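Local coordinates for protein mosquitocidal toxin (Lysinibacillus sphaericus, PDB 2VSE) that probably kills mosquito larvae by ADP-ribosylating host proteins, combining an enzymatic domain with four ricin-B-like lectin domains expected to bind sugars, at residues M565-Q570 with K687-H692; I583-N588 with I673-Q678; L572-T577 with Q594-T599; Y28-T33 with Y785-D790. All coordinates share one frame; numbering follows the deposited sequence.

Contact 1. Residues M565-Q570 with K687-H692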
loop_
_atom_site.group_PDB
_atom_site.type_symbol
_atom_site.label_atom_id
_atom_site.label_comp_id
_atom_site.label_asym_id
_atom_site.label_seq_id
_atom_site.Cartn_x
_atom_site.Cartn_y
_atom_site.Cartn_z
ATOM N N MET A 565 -3.764 20.779 15.776
ATOM C CA MET A 565 -4.750 21.732 15.260
ATOM C C MET A 565 -6.110 21.055 15.227
ATOM O O MET A 565 -6.193 19.907 14.786
ATOM C CB MET A 565 -4.369 22.143 13.838
ATOM C CG MET A 565 -3.007 22.798 13.690
ATOM S SD MET A 565 -2.709 23.082 11.941
ATOM C CE MET A 565 -2.089 21.472 11.450
ATOM N N THR A 566 -7.166 21.738 15.680
ATOM C CA THR A 566 -8.517 21.178 15.551
ATOM C C THR A 566 -8.882 21.150 14.071
ATOM O O THR A 566 -8.475 22.031 13.305
ATOM C CB THR A 566 -9.601 21.958 16.348
ATOM O OG1 THR A 566 -9.897 23.210 15.707
ATOM C CG2 THR A 566 -9.177 22.195 17.790
ATOM N N VAL A 567 -9.623 20.120 13.679
ATOM C CA VAL A 567 -10.132 19.959 12.326
ATOM C C VAL A 567 -11.104 21.075 11.946
ATOM O O VAL A 567 -11.103 21.546 10.805
ATOM C CB VAL A 567 -10.803 18.570 12.202
ATOM C CG1 VAL A 567 -11.896 18.537 11.122
ATOM C CG2 VAL A 567 -9.737 17.516 11.955
ATOM N N ILE A 568 -11.923 21.501 12.901
ATOM C CA ILE A 568 -12.981 22.452 12.606
ATOM C C ILE A 568 -12.417 23.848 12.412
ATOM O O ILE A 568 -12.910 24.603 11.582
ATOM C CB ILE A 568 -14.094 22.435 13.690
ATOM C CG1 ILE A 568 -14.988 21.206 13.494
ATOM C CG2 ILE A 568 -14.944 23.731 13.652
ATOM C CD1 ILE A 568 -15.662 20.710 14.763
ATOM N N ASN A 569 -11.386 24.177 13.184
ATOM C CA ASN A 569 -10.704 25.457 13.075
ATOM C C ASN A 569 -9.191 25.280 13.270
ATOM O O ASN A 569 -8.701 25.213 14.396
ATOM C CB ASN A 569 -11.283 26.449 14.093
ATOM C CG ASN A 569 -10.679 27.837 13.972
ATOM O OD1 ASN A 569 -9.754 28.067 13.193
ATOM N ND2 ASN A 569 -11.209 28.779 14.748
ATOM N N GLN A 570 -8.449 25.224 12.172
ATOM C CA GLN A 570 -7.004 24.928 12.239
ATOM C C GLN A 570 -6.192 26.025 12.917
ATOM O O GLN A 570 -5.066 25.784 13.336
ATOM C CB GLN A 570 -6.422 24.622 10.861
ATOM C CG GLN A 570 -6.833 23.275 10.306
ATOM C CD GLN A 570 -6.205 22.981 8.951
ATOM O OE1 GLN A 570 -6.900 22.703 7.975
ATOM N NE2 GLN A 570 -4.885 23.036 8.889
ATOM N N LYS A 687 -11.166 15.304 16.321
ATOM C CA LYS A 687 -10.129 15.035 15.346
ATOM C C LYS A 687 -9.166 16.209 15.235
ATOM O O LYS A 687 -9.557 17.372 15.381
ATOM C CB LYS A 687 -10.760 14.672 13.999
ATOM C CG LYS A 687 -11.570 13.370 14.030
ATOM C CD LYS A 687 -12.662 13.328 12.977
ATOM C CE LYS A 687 -12.108 13.488 11.565
ATOM N NZ LYS A 687 -13.191 13.611 10.550
ATOM N N TRP A 688 -7.901 15.889 14.987
ATOM C CA TRP A 688 -6.844 16.882 14.957
ATOM C C TRP A 688 -5.959 16.682 13.745
ATOM O O TRP A 688 -5.668 15.547 13.360
ATOM C CB TRP A 688 -5.973 16.793 16.216
ATOM C CG TRP A 688 -6.720 16.883 17.539
ATOM C CD1 TRP A 688 -7.422 15.886 18.153
ATOM C CD2 TRP A 688 -6.785 18.010 18.413
ATOM N NE1 TRP A 688 -7.935 16.328 19.342
ATOM C CE2 TRP A 688 -7.562 17.630 19.526
ATOM C CE3 TRP A 688 -6.280 19.316 18.354
ATOM C CZ2 TRP A 688 -7.849 18.512 20.577
ATOM C CZ3 TRP A 688 -6.560 20.189 19.405
ATOM C CH2 TRP A 688 -7.340 19.780 20.495
ATOM N N TYR A 689 -5.551 17.790 13.140
ATOM C CA TYR A 689 -4.495 17.768 12.143
ATOM C C TYR A 689 -3.169 18.051 12.862
ATOM O O TYR A 689 -3.107 18.915 13.762
ATOM C CB TYR A 689 -4.743 18.810 11.049
ATOM C CG TYR A 689 -5.855 18.475 10.079
ATOM C CD1 TYR A 689 -5.751 17.378 9.233
ATOM C CD2 TYR A 689 -6.993 19.290 9.960
ATOM C CE1 TYR A 689 -6.750 17.064 8.333
ATOM C CE2 TYR A 689 -7.995 18.985 9.048
ATOM C CZ TYR A 689 -7.856 17.863 8.244
ATOM O OH TYR A 689 -8.814 17.515 7.318
ATOM N N LEU A 690 -2.121 17.332 12.463
ATOM C CA LEU A 690 -0.813 17.455 13.101
ATOM C C LEU A 690 0.111 18.370 12.315
ATOM O O LEU A 690 0.329 18.163 11.136
ATOM C CB LEU A 690 -0.149 16.071 13.268
ATOM C CG LEU A 690 -0.848 15.043 14.167
ATOM C CD1 LEU A 690 -0.144 13.688 14.142
ATOM C CD2 LEU A 690 -0.911 15.548 15.578
ATOM N N ARG A 691 0.636 19.398 12.968
ATOM C CA ARG A 691 1.732 20.165 12.385
ATOM C C ARG A 691 2.992 19.641 13.005
ATOM O O ARG A 691 3.240 19.793 14.208
ATOM C CB ARG A 691 1.609 21.667 12.601
ATOM C CG ARG A 691 2.817 22.453 12.093
ATOM C CD ARG A 691 2.446 23.870 11.595
ATOM N NE ARG A 691 1.541 24.552 12.515
ATOM C CZ ARG A 691 0.359 25.078 12.194
ATOM N NH1 ARG A 691 -0.085 25.066 10.955
ATOM N NH2 ARG A 691 -0.363 25.655 13.133
ATOM N N HIS A 692 3.770 18.992 12.160
ATOM C CA HIS A 692 5.052 18.497 12.522
ATOM C C HIS A 692 6.042 19.635 12.269
ATOM O O HIS A 692 6.508 19.826 11.146
ATOM C CB HIS A 692 5.363 17.264 11.672
ATOM C CG HIS A 692 6.611 16.549 12.074
ATOM N ND1 HIS A 692 7.234 15.633 11.256
ATOM C CD2 HIS A 692 7.363 16.622 13.198
ATOM C CE1 HIS A 692 8.311 15.166 11.861
ATOM N NE2 HIS A 692 8.415 15.755 13.037
HETATM O O HOH W 1 -2.745 26.658 13.347
#
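Met565, Thr566 and Val567 pair with Lys687, Trp688 and Tyr689 where the first strand (560-566) and last strand (688-692) of a ricin-B-like beta-trefoil domain lie side by side in its six-stranded sheet. The strands run antiparallel. Met565 and Tyr689 form a hydrogen-bonded pair: Met565 N gives a straight bond (162°) to Tyr689 O at 2.8 Å, and Tyr689 N returns one to Met565 O at 2.8 Å. Beyond the strand end, Val567 N still reaches Lys687 O at 3.2 Å. Trp688 closes a QxW triplet, the signature of this lectin family; its indole leads away to bond Phe663 O, while Thr566 CG2 leans on CZ3 at 3.7 Å. Val567 CG2, just past the strand end, sits over one face of the Tyr689 ring, 4.1 Å from its centroid and 27° off the normal, a CH-pi contact. Beside it the amide of Gln570 crosses the ring at a slant and passes on to bond Tyr785 O and Phe787 N of the next domain. The thioether of Met565 bends at its last torsion (chi3 -83°), and SD comes over one face of the Arg691 guanidinium, whose NE is held by Gln563 OE1. At the edge of that guanidinium, in its plane, a water accepts from Arg691 NH2 at 2.6 Å and donates to Gln570 O at 2.5 Å.

Contact 2. Residues I583-N588 with I673-Q678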
loop_
_atom_site.group_PDB
_atom_site.type_symbol
_atom_site.label_atom_id
_atom_site.label_comp_id
_atom_site.label_asym_id
_atom_site.label_seq_id
_atom_site.Cartn_x
_atom_site.Cartn_y
_atom_site.Cartn_z
ATOM N N ILE A 583 -5.515 21.908 29.691
ATOM C CA ILE A 583 -5.169 22.071 28.294
ATOM C C ILE A 583 -6.428 22.443 27.507
ATOM O O ILE A 583 -7.478 21.810 27.662
ATOM C CB ILE A 583 -4.477 20.797 27.756
ATOM C CG1 ILE A 583 -3.186 20.540 28.554
ATOM C CG2 ILE A 583 -4.201 20.902 26.248
ATOM C CD1 ILE A 583 -2.572 19.163 28.347
ATOM N N ALA A 584 -6.315 23.485 26.678
ATOM C CA ALA A 584 -7.463 24.044 25.962
ATOM C C ALA A 584 -7.121 24.403 24.523
ATOM O O ALA A 584 -5.943 24.537 24.170
ATOM C CB ALA A 584 -7.991 25.272 26.698
ATOM N N THR A 585 -8.155 24.566 23.699
ATOM C CA THR A 585 -7.970 25.069 22.344
ATOM C C THR A 585 -7.827 26.576 22.388
ATOM O O THR A 585 -8.700 27.282 22.897
ATOM C CB THR A 585 -9.117 24.696 21.396
ATOM O OG1 THR A 585 -10.367 25.107 21.963
ATOM C CG2 THR A 585 -9.131 23.200 21.153
ATOM N N LYS A 586 -6.713 27.063 21.857
ATOM C CA LYS A 586 -6.415 28.482 21.855
ATOM C C LYS A 586 -5.819 28.937 20.535
ATOM O O LYS A 586 -5.174 28.169 19.816
ATOM C CB LYS A 586 -5.484 28.843 23.016
ATOM C CG LYS A 586 -6.216 28.986 24.344
ATOM C CD LYS A 586 -5.256 28.969 25.515
ATOM C CE LYS A 586 -5.226 30.294 26.259
ATOM N NZ LYS A 586 -4.593 31.374 25.472
ATOM N N THR A 587 -6.062 30.197 20.210
ATOM C CA THR A 587 -5.503 30.802 19.014
ATOM C C THR A 587 -3.990 30.547 18.970
ATOM O O THR A 587 -3.296 30.709 19.973
ATOM C CB THR A 587 -5.841 32.293 18.959
ATOM O OG1 THR A 587 -7.263 32.452 19.047
ATOM C CG2 THR A 587 -5.396 32.882 17.663
ATOM N N ASN A 588 -3.484 30.112 17.821
ATOM C CA ASN A 588 -2.082 29.728 17.741
ATOM C C ASN A 588 -1.142 30.918 17.684
ATOM O O ASN A 588 -1.393 31.891 16.974
ATOM C CB ASN A 588 -1.814 28.780 16.569
ATOM C CG ASN A 588 -0.345 28.325 16.497
ATOM O OD1 ASN A 588 0.323 28.143 17.523
ATOM N ND2 ASN A 588 0.146 28.128 15.280
ATOM N N ILE A 673 -11.605 27.007 25.307
ATOM C CA ILE A 673 -12.420 25.924 25.876
ATOM C C ILE A 673 -11.571 24.682 26.104
ATOM O O ILE A 673 -10.802 24.286 25.224
ATOM C CB ILE A 673 -13.697 25.569 25.060
ATOM C CG1 ILE A 673 -13.351 25.217 23.615
ATOM C CG2 ILE A 673 -14.734 26.691 25.142
ATOM C CD1 ILE A 673 -14.118 24.025 23.096
ATOM N N PRO A 674 -11.690 24.080 27.297
ATOM C CA PRO A 674 -10.875 22.927 27.672
ATOM C C PRO A 674 -11.140 21.701 26.815
ATOM O O PRO A 674 -12.284 21.460 26.414
ATOM C CB PRO A 674 -11.298 22.659 29.125
ATOM C CG PRO A 674 -12.660 23.255 29.244
ATOM C CD PRO A 674 -12.606 24.479 28.384
ATOM N N LEU A 675 -10.071 20.955 26.526
ATOM C CA LEU A 675 -10.170 19.617 25.956
ATOM C C LEU A 675 -10.854 18.704 26.968
ATOM O O LEU A 675 -10.732 18.902 28.183
ATOM C CB LEU A 675 -8.787 19.054 25.619
ATOM C CG LEU A 675 -7.682 19.822 24.876
ATOM C CD1 LEU A 675 -6.678 18.823 24.289
ATOM C CD2 LEU A 675 -8.194 20.744 23.781
ATOM N N LYS A 676 -11.584 17.718 26.463
ATOM C CA LYS A 676 -12.331 16.806 27.306
ATOM C C LYS A 676 -12.163 15.411 26.754
ATOM O O LYS A 676 -12.111 15.230 25.534
ATOM C CB LYS A 676 -13.814 17.193 27.342
ATOM C CG LYS A 676 -14.121 18.500 28.079
ATOM C CD LYS A 676 -13.982 18.334 29.614
ATOM C CE LYS A 676 -14.443 19.671 30.284
ATOM N NZ LYS A 676 -14.911 19.374 31.699
ATOM N N ALA A 677 -12.051 14.436 27.656
ATOM C CA ALA A 677 -12.002 13.037 27.274
ATOM C C ALA A 677 -13.426 12.600 26.988
ATOM O O ALA A 677 -14.342 12.924 27.746
ATOM C CB ALA A 677 -11.396 12.206 28.383
ATOM N N GLN A 678 -13.620 11.891 25.881
ATOM C CA GLN A 678 -14.962 11.484 25.476
ATOM C C GLN A 678 -14.959 10.169 24.706
ATOM O O GLN A 678 -13.947 9.796 24.116
ATOM C CB GLN A 678 -15.646 12.600 24.670
ATOM C CG GLN A 678 -14.684 13.545 23.937
ATOM C CD GLN A 678 -15.367 14.458 22.927
ATOM O OE1 GLN A 678 -16.581 14.410 22.738
ATOM N NE2 GLN A 678 -14.581 15.283 22.266
#
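Antiparallel pairing joins strand 583-587 to the start of strand 673-679, with Ala584 and Pro674 as a close non-hydrogen-bonded pair, CA to CA 4.0 Å. A backbone bond flanks this pair on each side: Leu675 N gives to Ile583 O at 3.0 Å with an angle of 161°, and Thr585 N gives to Ile673 O at 3.1 Å. Pro674, lacking an N-H, thus occupies a position where the ladder asks none of it. Ala584 CB lies close over the carbonyl of Ile673, 3.3 Å from its O. Leu675 packs against two residues of the other strand. Its two methyls lie along one side of that strand: CD1 meets Ile583 CG2 at 3.8 Å, and CD2 meets Thr585 CG2 at 3.7 Å. The torsion of Thr585 (chi1 54°) puts OG1 between its backbone N and carbonyl carbon and leaves CG2 for that contact. OG1 itself runs alongside Ile673, 3.4 Å from CG1, and is satisfied by a hydrogen bond with Ile670 O. These strands lie in the middle of a four-stranded antiparallel sheet of the third lectin-like trefoil domain: strand 572-576 flanks 583-587, and strand 661-664 flanks 673-679. Thr585 and Leu675 also lean on Trp688 of strand 688-692, while Ile583 reaches Leu619 of strand 618-621.

Contact 3. Residues L572-T577 with Q594-T599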
loop_
_atom_site.group_PDB
_atom_site.type_symbol
_atom_site.label_atom_id
_atom_site.label_comp_id
_atom_site.label_asym_id
_atom_site.label_seq_id
_atom_site.Cartn_x
_atom_site.Cartn_y
_atom_site.Cartn_z
ATOM N N LEU A 572 -6.964 27.068 15.761
ATOM C CA LEU A 572 -6.989 26.702 17.175
ATOM C C LEU A 572 -6.172 25.447 17.419
ATOM O O LEU A 572 -6.343 24.428 16.731
ATOM C CB LEU A 572 -8.421 26.522 17.682
ATOM C CG LEU A 572 -9.328 27.768 17.651
ATOM C CD1 LEU A 572 -10.707 27.454 18.195
ATOM C CD2 LEU A 572 -8.730 28.955 18.404
ATOM N N ILE A 573 -5.271 25.533 18.393
ATOM C CA ILE A 573 -4.383 24.431 18.733
ATOM C C ILE A 573 -4.499 24.089 20.217
ATOM O O ILE A 573 -5.057 24.867 20.991
ATOM C CB ILE A 573 -2.914 24.762 18.383
ATOM C CG1 ILE A 573 -2.530 26.159 18.886
ATOM C CG2 ILE A 573 -2.674 24.659 16.881
ATOM C CD1 ILE A 573 -2.128 26.209 20.327
ATOM N N ALA A 574 -3.985 22.917 20.600
ATOM C CA ALA A 574 -3.968 22.476 21.995
ATOM C C ALA A 574 -2.891 23.242 22.747
ATOM O O ALA A 574 -1.699 23.157 22.427
ATOM C CB ALA A 574 -3.715 20.980 22.088
ATOM N N ASP A 575 -3.327 23.987 23.757
ATOM C CA ASP A 575 -2.469 24.906 24.487
ATOM C C ASP A 575 -2.509 24.510 25.945
ATOM O O ASP A 575 -3.588 24.377 26.530
ATOM C CB ASP A 575 -2.984 26.347 24.287
ATOM C CG ASP A 575 -2.107 27.429 24.961
ATOM O OD1 ASP A 575 -1.687 27.258 26.121
ATOM O OD2 ASP A 575 -1.876 28.489 24.338
ATOM N N LEU A 576 -1.333 24.302 26.531
ATOM C CA LEU A 576 -1.237 24.113 27.974
ATOM C C LEU A 576 -1.440 25.478 28.627
ATOM O O LEU A 576 -0.539 26.323 28.612
ATOM C CB LEU A 576 0.110 23.480 28.386
ATOM C CG LEU A 576 0.456 23.386 29.896
ATOM C CD1 LEU A 576 -0.592 22.623 30.704
ATOM C CD2 LEU A 576 1.828 22.763 30.125
ATOM N N THR A 577 -2.631 25.707 29.177
ATOM C CA THR A 577 -2.944 27.021 29.744
ATOM C C THR A 577 -2.401 27.143 31.150
ATOM O O THR A 577 -1.866 26.185 31.710
ATOM C CB THR A 577 -4.452 27.352 29.738
ATOM O OG1 THR A 577 -5.119 26.625 30.778
ATOM C CG2 THR A 577 -5.071 27.021 28.396
ATOM N N GLN A 594 2.471 25.694 23.347
ATOM C CA GLN A 594 1.528 25.293 22.300
ATOM C C GLN A 594 2.191 24.263 21.387
ATOM O O GLN A 594 1.658 23.889 20.317
ATOM C CB GLN A 594 1.087 26.517 21.505
ATOM C CG GLN A 594 0.480 27.627 22.377
ATOM C CD GLN A 594 0.142 28.874 21.593
ATOM O OE1 GLN A 594 0.986 29.419 20.881
ATOM N NE2 GLN A 594 -1.098 29.344 21.726
ATOM N N LYS A 595 3.365 23.808 21.823
ATOM C CA LYS A 595 4.145 22.803 21.104
ATOM C C LYS A 595 4.391 21.633 22.028
ATOM O O LYS A 595 4.511 21.810 23.235
ATOM C CB LYS A 595 5.494 23.366 20.640
ATOM C CG LYS A 595 5.411 24.569 19.709
ATOM C CD LYS A 595 6.792 25.138 19.446
ATOM C CE LYS A 595 6.735 26.365 18.561
ATOM N NZ LYS A 595 8.087 26.980 18.383
ATOM N N TRP A 596 4.472 20.437 21.463
ATOM C CA TRP A 596 4.601 19.230 22.251
ATOM C C TRP A 596 5.566 18.280 21.573
ATOM O O TRP A 596 5.520 18.105 20.350
ATOM C CB TRP A 596 3.239 18.550 22.416
ATOM C CG TRP A 596 2.186 19.475 22.927
ATOM C CD1 TRP A 596 1.536 20.439 22.217
ATOM C CD2 TRP A 596 1.660 19.534 24.262
ATOM N NE1 TRP A 596 0.649 21.104 23.025
ATOM C CE2 TRP A 596 0.701 20.571 24.286
ATOM C CE3 TRP A 596 1.909 18.817 25.440
ATOM C CZ2 TRP A 596 -0.015 20.912 25.444
ATOM C CZ3 TRP A 596 1.192 19.165 26.604
ATOM C CH2 TRP A 596 0.242 20.198 26.586
ATOM N N THR A 597 6.452 17.674 22.367
ATOM C CA THR A 597 7.276 16.567 21.880
ATOM C C THR A 597 6.465 15.271 21.973
ATOM O O THR A 597 5.954 14.923 23.037
ATOM C CB THR A 597 8.590 16.398 22.675
ATOM O OG1 THR A 597 8.281 16.062 24.027
ATOM C CG2 THR A 597 9.423 17.660 22.656
ATOM N N VAL A 598 6.336 14.577 20.847
ATOM C CA VAL A 598 5.562 13.340 20.767
ATOM C C VAL A 598 6.549 12.173 20.613
ATOM O O VAL A 598 7.360 12.159 19.684
ATOM C CB VAL A 598 4.562 13.412 19.595
ATOM C CG1 VAL A 598 3.837 12.103 19.397
ATOM C CG2 VAL A 598 3.547 14.569 19.813
ATOM N N THR A 599 6.493 11.207 21.531
ATOM C CA THR A 599 7.485 10.127 21.556
ATOM C C THR A 599 6.864 8.742 21.733
ATOM O O THR A 599 6.080 8.508 22.658
ATOM C CB THR A 599 8.572 10.355 22.648
ATOM O OG1 THR A 599 9.072 11.695 22.566
ATOM C CG2 THR A 599 9.737 9.392 22.470
HETATM O O HOH W 2 -0.292 22.399 20.073
#
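Asp575 turns its carboxylate toward Gln594 because CG stands opposite the backbone N (chi1 -177°), and Trp596, with CG beside its own N (chi1 -52°), aims the indole at strand 572-576. Gln594-Lys595-Trp596 is a QxW motif, the hallmark of ricin-B-type beta-trefoils, and here its two outer side chains grip a strand that crosses strand 596-599 at 97°. Gln594 is extended past CG. Its NE2 gives a bent bond to Asp575 OD2 at 2.9 Å, arriving on the anti side but tilted out of the carboxylate plane, with the amide plane steeply inclined to it; OE1 is taken by Ser591 OG and Asn589 N, so the amide orientation is fixed from both ends. The Ile573 side chain crosses that of Gln594 at about a right angle, its CD1 3.4 Å from Gln594 CB. The buried indole is satisfied by the backbone: Trp596 NE1 points almost straight at Ala574 O, 3.2 Å away, which lies in the ring plane, although the donor stands above the carbonyl plane. At the far end of the ring, Leu576 CB packs on CH2 at 3.7 Å. A water in the plane of the indole donates to both Ala574 O at 2.8 Å and Gln594 O at 2.5 Å.

Contact 4. Residues Y28-T33 with Y785-D790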
loop_
_atom_site.group_PDB
_atom_site.type_symbol
_atom_site.label_atom_id
_atom_site.label_comp_id
_atom_site.label_asym_id
_atom_site.label_seq_id
_atom_site.Cartn_x
_atom_site.Cartn_y
_atom_site.Cartn_z
ATOM N N TYR A 28 -6.002 13.030 -3.585
ATOM C CA TYR A 28 -6.158 13.719 -4.842
ATOM C C TYR A 28 -6.070 15.236 -4.629
ATOM O O TYR A 28 -5.482 15.960 -5.438
ATOM C CB TYR A 28 -7.465 13.313 -5.532
ATOM C CG TYR A 28 -7.637 13.998 -6.853
ATOM C CD1 TYR A 28 -7.092 13.461 -8.014
ATOM C CD2 TYR A 28 -8.315 15.214 -6.944
ATOM C CE1 TYR A 28 -7.246 14.103 -9.233
ATOM C CE2 TYR A 28 -8.465 15.865 -8.159
ATOM C CZ TYR A 28 -7.922 15.305 -9.295
ATOM O OH TYR A 28 -8.062 15.952 -10.495
ATOM N N GLN A 29 -6.660 15.705 -3.537
ATOM C CA GLN A 29 -6.585 17.106 -3.167
ATOM C C GLN A 29 -5.140 17.553 -2.914
ATOM O O GLN A 29 -4.705 18.585 -3.434
ATOM C CB GLN A 29 -7.454 17.367 -1.938
ATOM C CG GLN A 29 -7.416 18.801 -1.442
ATOM C CD GLN A 29 -8.169 18.982 -0.149
ATOM O OE1 GLN A 29 -9.343 18.640 -0.056
ATOM N NE2 GLN A 29 -7.498 19.532 0.860
ATOM N N LEU A 30 -4.402 16.774 -2.124
ATOM C CA LEU A 30 -3.027 17.121 -1.788
ATOM C C LEU A 30 -2.106 17.124 -3.008
ATOM O O LEU A 30 -1.259 18.009 -3.146
ATOM C CB LEU A 30 -2.484 16.222 -0.672
ATOM C CG LEU A 30 -3.303 16.187 0.629
ATOM C CD1 LEU A 30 -2.850 15.040 1.514
ATOM C CD2 LEU A 30 -3.291 17.519 1.407
ATOM N N ILE A 31 -2.295 16.150 -3.897
ATOM C CA ILE A 31 -1.532 16.090 -5.142
ATOM C C ILE A 31 -1.874 17.273 -6.045
ATOM O O ILE A 31 -0.977 17.920 -6.566
ATOM C CB ILE A 31 -1.723 14.738 -5.893
ATOM C CG1 ILE A 31 -1.280 13.564 -5.018
ATOM C CG2 ILE A 31 -0.927 14.728 -7.189
ATOM C CD1 ILE A 31 -1.584 12.173 -5.616
ATOM N N SER A 32 -3.167 17.560 -6.189
ATOM C CA SER A 32 -3.647 18.634 -7.065
ATOM C C SER A 32 -3.237 20.052 -6.666
ATOM O O SER A 32 -2.943 20.846 -7.562
ATOM C CB SER A 32 -5.168 18.584 -7.234
ATOM O OG SER A 32 -5.575 17.353 -7.799
ATOM N N THR A 33 -3.233 20.382 -5.362
ATOM C CA THR A 33 -2.989 21.793 -4.949
ATOM C C THR A 33 -1.698 22.378 -5.463
ATOM O O THR A 33 -1.636 23.562 -5.693
ATOM C CB THR A 33 -3.038 22.118 -3.409
ATOM O OG1 THR A 33 -2.508 21.050 -2.619
ATOM C CG2 THR A 33 -4.413 22.447 -2.975
ATOM N N TYR A 785 -1.000 25.143 5.498
ATOM C CA TYR A 785 -1.951 24.486 4.648
ATOM C C TYR A 785 -3.287 24.341 5.368
ATOM O O TYR A 785 -3.332 23.909 6.518
ATOM C CB TYR A 785 -1.450 23.100 4.200
ATOM C CG TYR A 785 -2.378 22.473 3.176
ATOM C CD1 TYR A 785 -2.519 23.037 1.900
ATOM C CD2 TYR A 785 -3.149 21.370 3.485
ATOM C CE1 TYR A 785 -3.381 22.498 0.951
ATOM C CE2 TYR A 785 -4.032 20.820 2.544
ATOM C CZ TYR A 785 -4.130 21.398 1.280
ATOM O OH TYR A 785 -4.969 20.876 0.333
ATOM N N ASN A 786 -4.371 24.698 4.677
ATOM C CA ASN A 786 -5.703 24.510 5.216
ATOM C C ASN A 786 -6.430 23.403 4.457
ATOM O O ASN A 786 -6.641 23.503 3.249
ATOM C CB ASN A 786 -6.493 25.829 5.226
ATOM C CG ASN A 786 -7.857 25.685 5.888
ATOM O OD1 ASN A 786 -8.808 25.218 5.269
ATOM N ND2 ASN A 786 -7.949 26.064 7.152
ATOM N N PHE A 787 -6.794 22.347 5.175
ATOM C CA PHE A 787 -7.267 21.107 4.566
ATOM C C PHE A 787 -8.661 21.236 3.992
ATOM O O PHE A 787 -8.967 20.688 2.934
ATOM C CB PHE A 787 -7.236 19.962 5.582
ATOM C CG PHE A 787 -5.867 19.427 5.821
ATOM C CD1 PHE A 787 -5.431 18.282 5.143
ATOM C CD2 PHE A 787 -4.996 20.073 6.696
ATOM C CE1 PHE A 787 -4.149 17.793 5.336
ATOM C CE2 PHE A 787 -3.705 19.588 6.898
ATOM C CZ PHE A 787 -3.275 18.451 6.219
ATOM N N ASN A 788 -9.501 21.964 4.708
ATOM C CA ASN A 788 -10.869 22.125 4.324
ATOM C C ASN A 788 -11.031 23.096 3.134
ATOM O O ASN A 788 -11.737 22.766 2.180
ATOM C CB ASN A 788 -11.682 22.510 5.561
ATOM C CG ASN A 788 -12.951 23.248 5.228
ATOM O OD1 ASN A 788 -13.874 22.690 4.644
ATOM N ND2 ASN A 788 -13.013 24.508 5.629
ATOM N N LYS A 789 -10.358 24.254 3.162
ATOM C CA LYS A 789 -10.418 25.187 2.023
ATOM C C LYS A 789 -9.436 24.859 0.900
ATOM O O LYS A 789 -9.546 25.405 -0.193
ATOM C CB LYS A 789 -10.237 26.653 2.443
ATOM C CG LYS A 789 -11.035 27.119 3.648
ATOM C CD LYS A 789 -12.500 26.762 3.589
ATOM C CE LYS A 789 -13.326 27.794 2.886
ATOM N NZ LYS A 789 -14.701 27.788 3.443
ATOM N N ASP A 790 -8.467 23.987 1.171
ATOM C CA ASP A 790 -7.534 23.537 0.136
ATOM C C ASP A 790 -6.641 24.678 -0.384
ATOM O O ASP A 790 -6.649 24.995 -1.565
ATOM C CB ASP A 790 -8.342 22.907 -1.006
ATOM C CG ASP A 790 -7.490 22.160 -1.988
ATOM O OD1 ASP A 790 -6.270 22.051 -1.760
ATOM O OD2 ASP A 790 -8.048 21.650 -2.984
HETATM O O HOH W 3 -6.804 20.525 -4.808
#
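Gln29 and Leu30, on the N-terminal helix 24-33, dock against Tyr785, Phe787 and Asp790 in an interdomain contact, at the end of strand 780-786 and the turn after it in the fourth lectin-like domain. Gln29 CG stands opposite the backbone N (chi1 178°) and the chain stays extended, carrying the amide across the interface. One nitrogen then serves two acceptors: NE2 bonds Phe787 O at 2.8 Å, in the carbonyl plane on a lone pair, and Tyr785 OH at 2.9 Å, almost in the amide plane. This double grip fixes the rotation of the amide, which also lies roughly stacked on the Asp790 carboxylate as modelled, whose exact position is doubtful. The turn that presents these acceptors links two antiparallel strands of a ricin-B-type beta-trefoil and contains an Asx motif, Asn786 OD1 accepting from Lys789 N at 2.8 Å in a nearly straight bond (169°). Leu30 covers the apolar part: its CD2 touches Tyr785 CE2 at 3.6 Å and Phe787 CE1 at 4.0 Å. The two aromatic rings brace each other, the edge of Tyr785 lying over the centre of one face of Phe787, while Phe787 stacks with Tyr689 of the preceding domain. A water bridges helix and turn, donating to Gln29 O at 3.2 Å and to Asp790 OD2 at 2.5 Å, the second leg resting on that less certain carboxylate.

Contacts 1, 2 and 3 belong to a single lectin-like trefoil, their centres about 10 to 12 Å apart. Contact 1 joins its first and last strands and so encloses the other two along the chain; contacts 2 and 3 interleave, since strand 583-587 lies between the segments of contact 3 in sequence. Contacts 1 and 3 share the six-stranded sheet, contacts 2 and 3 the four-stranded one. Contact 4 spans nearly the whole chain, from the N-terminal helix to the last lectin-like domain. Its centre lies about 14 Å from that of contact 1, which it touches, but about 24 to 25 Å from contacts 3 and 2. Three separate parts of the holotoxin therefore meet at contacts 1 and 4.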